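Local coordinates for protein malonyl CoA-ACP transacylase (Xanthomonas oryzae pv. oryzae, PDB 3K89) that probably transfers the malonyl group from malonyl-CoA to holo-acyl carrier protein, the step that supplies malonyl units for fatty acid synthesis, at residues Ala74-Arg77 / Leu78-Gln82. Numbering follows the deposited sequence.
Sequences AVWR and LWTAQ
One face of the W76 indole carries the methyl of T80, a residue one helical turn further on. T80 CG2 stands 3.7 Å from the centroid of the six-membered ring, only 14° off the ring normal, a CH-pi contact made squarely over the face; the nearest ring atom, W76 CE2, is 3.6 Å from T80 CG2. Both side chains set this up: W76 CG lies anti to its own backbone N (chi1 171°), on the side of its carbonyl carbon, which carries the indole outward over T80, while T80 turns its methyl to the ring and its hydroxyl back to the backbone (chi1 55°). There T80 OG1 donates to W76 O at 2.8 Å, and T80 N reaches the same oxygen at 2.9 Å in the ordinary i to i+4 bond. The two donors come from opposite faces of the carbonyl plane, so one residue grips W76 O twice and its hydroxyl is satisfied within the helix. The regular ladder runs on around them: W79 N meets V75 O almost straight at 2.9 Å, and A81 N closes on R77 O. These are the last two turns of helix 61-81, which ends as Q82 leaves helical geometry. F8, on strand 6-10 of the parallel sheet, meets both W76 and W79, edge-to-face with the latter, whose NE1 bonds to Q85 O. On the flank towards helix 30-42, A74 packs on I31 and T34 while the extended R77 forms a salt bridge with E37; helix 302-311 receives L78 on Y305 and W79 on A308 and L309.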
ATOM      1  N   ALA A  74       7.645   3.677 -11.443  1.00 10.13           N
ATOM      2  CA  ALA A  74       8.079   3.281 -12.806  1.00 10.72           C
ATOM      3  C   ALA A  74       6.881   3.111 -13.752  1.00 11.19           C
ATOM      4  O   ALA A  74       6.894   3.622 -14.882  1.00 11.39           O
ATOM      5  CB  ALA A  74       8.924   2.014 -12.787  1.00 11.31           C
ATOM      6  N   VAL A  75       5.837   2.428 -13.292  1.00 11.80           N
ATOM      7  CA  VAL A  75       4.651   2.239 -14.131  1.00 11.63           C
ATOM      8  C   VAL A  75       3.928   3.587 -14.357  1.00 11.81           C
ATOM      9  O   VAL A  75       3.433   3.856 -15.455  1.00 12.40           O
ATOM     10  CB  VAL A  75       3.709   1.159 -13.565  1.00 11.22           C
ATOM     11  CG1 VAL A  75       2.484   0.973 -14.510  1.00 12.18           C
ATOM     12  CG2 VAL A  75       4.492  -0.167 -13.400  1.00 11.72           C
ATOM     13  N   TRP A  76       3.892   4.435 -13.320  1.00 12.61           N
ATOM     14  CA  TRP A  76       3.303   5.772 -13.417  1.00 12.30           C
ATOM     15  C   TRP A  76       3.979   6.576 -14.528  1.00 12.50           C
ATOM     16  O   TRP A  76       3.309   7.184 -15.367  1.00 13.51           O
ATOM     17  CB  TRP A  76       3.467   6.510 -12.077  1.00 11.66           C
ATOM     18  CG  TRP A  76       3.088   7.977 -12.145  1.00 12.07           C
ATOM     19  CD1 TRP A  76       3.942   9.060 -12.119  1.00 11.83           C
ATOM     20  CD2 TRP A  76       1.768   8.504 -12.252  1.00 12.61           C
ATOM     21  NE1 TRP A  76       3.211  10.229 -12.182  1.00 12.94           N
ATOM     22  CE2 TRP A  76       1.881   9.920 -12.271  1.00 12.41           C
ATOM     23  CE3 TRP A  76       0.495   7.926 -12.313  1.00 12.71           C
ATOM     24  CZ2 TRP A  76       0.774  10.755 -12.361  1.00 12.69           C
ATOM     25  CZ3 TRP A  76      -0.612   8.761 -12.407  1.00 15.21           C
ATOM     26  CH2 TRP A  76      -0.463  10.165 -12.429  1.00 14.21           C
ATOM     27  N   ARG A  77       5.307   6.570 -14.532  1.00 13.36           N
ATOM     28  CA  ARG A  77       6.073   7.355 -15.512  1.00 14.08           C
ATOM     29  C   ARG A  77       5.868   6.821 -16.924  1.00 15.31           C
ATOM     30  O   ARG A  77       5.788   7.603 -17.882  1.00 15.55           O
ATOM     31  CB  ARG A  77       7.548   7.410 -15.132  1.00 13.88           C
ATOM     32  CG  ARG A  77       7.784   8.293 -13.906  1.00 12.90           C
ATOM     33  CD  ARG A  77       9.238   8.275 -13.495  1.00 12.90           C
ATOM     34  NE  ARG A  77       9.522   9.248 -12.429  1.00 12.70           N
ATOM     35  CZ  ARG A  77      10.746   9.473 -11.947  1.00 13.40           C
ATOM     36  NH1 ARG A  77      11.791   8.782 -12.412  1.00 14.94           N
ATOM     37  NH2 ARG A  77      10.937  10.361 -10.977  1.00 14.66           N
ATOM     38  N   LEU A  78       5.725   5.503 -17.032  1.00 15.54           N
ATOM     39  CA  LEU A  78       5.450   4.867 -18.322  1.00 16.67           C
ATOM     40  C   LEU A  78       4.106   5.313 -18.874  1.00 17.50           C
ATOM     41  O   LEU A  78       4.028   5.790 -20.015  1.00 17.80           O
ATOM     42  CB  LEU A  78       5.517   3.340 -18.188  1.00 16.37           C
ATOM     43  CG  LEU A  78       5.189   2.485 -19.418  1.00 18.23           C
ATOM     44  CD1 LEU A  78       6.096   2.824 -20.599  1.00 19.67           C
ATOM     45  CD2 LEU A  78       5.299   0.999 -19.058  1.00 17.83           C
ATOM     46  N   TRP A  79       3.052   5.153 -18.070  1.00 17.09           N
ATOM     47  CA  TRP A  79       1.700   5.549 -18.453  1.00 18.68           C
ATOM     48  C   TRP A  79       1.668   7.013 -18.862  1.00 20.09           C
ATOM     49  O   TRP A  79       1.135   7.357 -19.924  1.00 20.29           O
ATOM     50  CB  TRP A  79       0.749   5.341 -17.274  1.00 18.36           C
ATOM     51  CG  TRP A  79      -0.673   5.652 -17.590  1.00 18.28           C
ATOM     52  CD1 TRP A  79      -1.314   6.845 -17.418  1.00 18.75           C
ATOM     53  CD2 TRP A  79      -1.646   4.750 -18.129  1.00 18.21           C
ATOM     54  NE1 TRP A  79      -2.625   6.734 -17.804  1.00 19.31           N
ATOM     55  CE2 TRP A  79      -2.851   5.459 -18.250  1.00 18.44           C
ATOM     56  CE3 TRP A  79      -1.609   3.402 -18.518  1.00 19.56           C
ATOM     57  CZ2 TRP A  79      -4.023   4.875 -18.752  1.00 19.98           C
ATOM     58  CZ3 TRP A  79      -2.777   2.816 -19.006  1.00 19.97           C
ATOM     59  CH2 TRP A  79      -3.964   3.556 -19.124  1.00 19.23           C
ATOM     60  N   THR A  80       2.248   7.867 -18.023  1.00 21.26           N
ATOM     61  CA  THR A  80       2.184   9.304 -18.255  1.00 23.77           C
ATOM     62  C   THR A  80       2.981   9.711 -19.508  1.00 25.22           C
ATOM     63  O   THR A  80       2.548  10.611 -20.239  1.00 26.39           O
ATOM     64  CB  THR A  80       2.527  10.137 -16.981  1.00 23.82           C
ATOM     65  OG1 THR A  80       3.806   9.764 -16.467  1.00 25.92           O
ATOM     66  CG2 THR A  80       1.491   9.900 -15.900  1.00 24.40           C
ATOM     67  N   ALA A  81       4.098   9.027 -19.783  1.00 26.00           N
ATOM     68  CA  ALA A  81       4.868   9.271 -21.017  1.00 27.83           C
ATOM     69  C   ALA A  81       4.135   8.780 -22.266  1.00 29.08           C
ATOM     70  O   ALA A  81       4.198   9.430 -23.326  1.00 29.90           O
ATOM     71  CB  ALA A  81       6.237   8.634 -20.949  1.00 27.15           C
ATOM     72  N   GLN A  82       3.448   7.640 -22.148  1.00 30.44           N
ATOM     73  CA  GLN A  82       2.755   7.028 -23.292  1.00 32.10           C
ATOM     74  C   GLN A  82       1.370   7.611 -23.575  1.00 33.24           C
ATOM     75  O   GLN A  82       0.579   7.021 -24.330  1.00 34.02           O
ATOM     76  CB  GLN A  82       2.705   5.499 -23.162  1.00 32.11           C
ATOM     77  CG  GLN A  82       4.068   4.845 -23.301  1.00 33.10           C
ATOM     78  CD  GLN A  82       4.007   3.458 -23.917  1.00 34.63           C
ATOM     79  OE1 GLN A  82       3.194   2.625 -23.524  1.00 36.42           O
ATOM     80  NE2 GLN A  82       4.882   3.200 -24.879  1.00 34.46           N
TER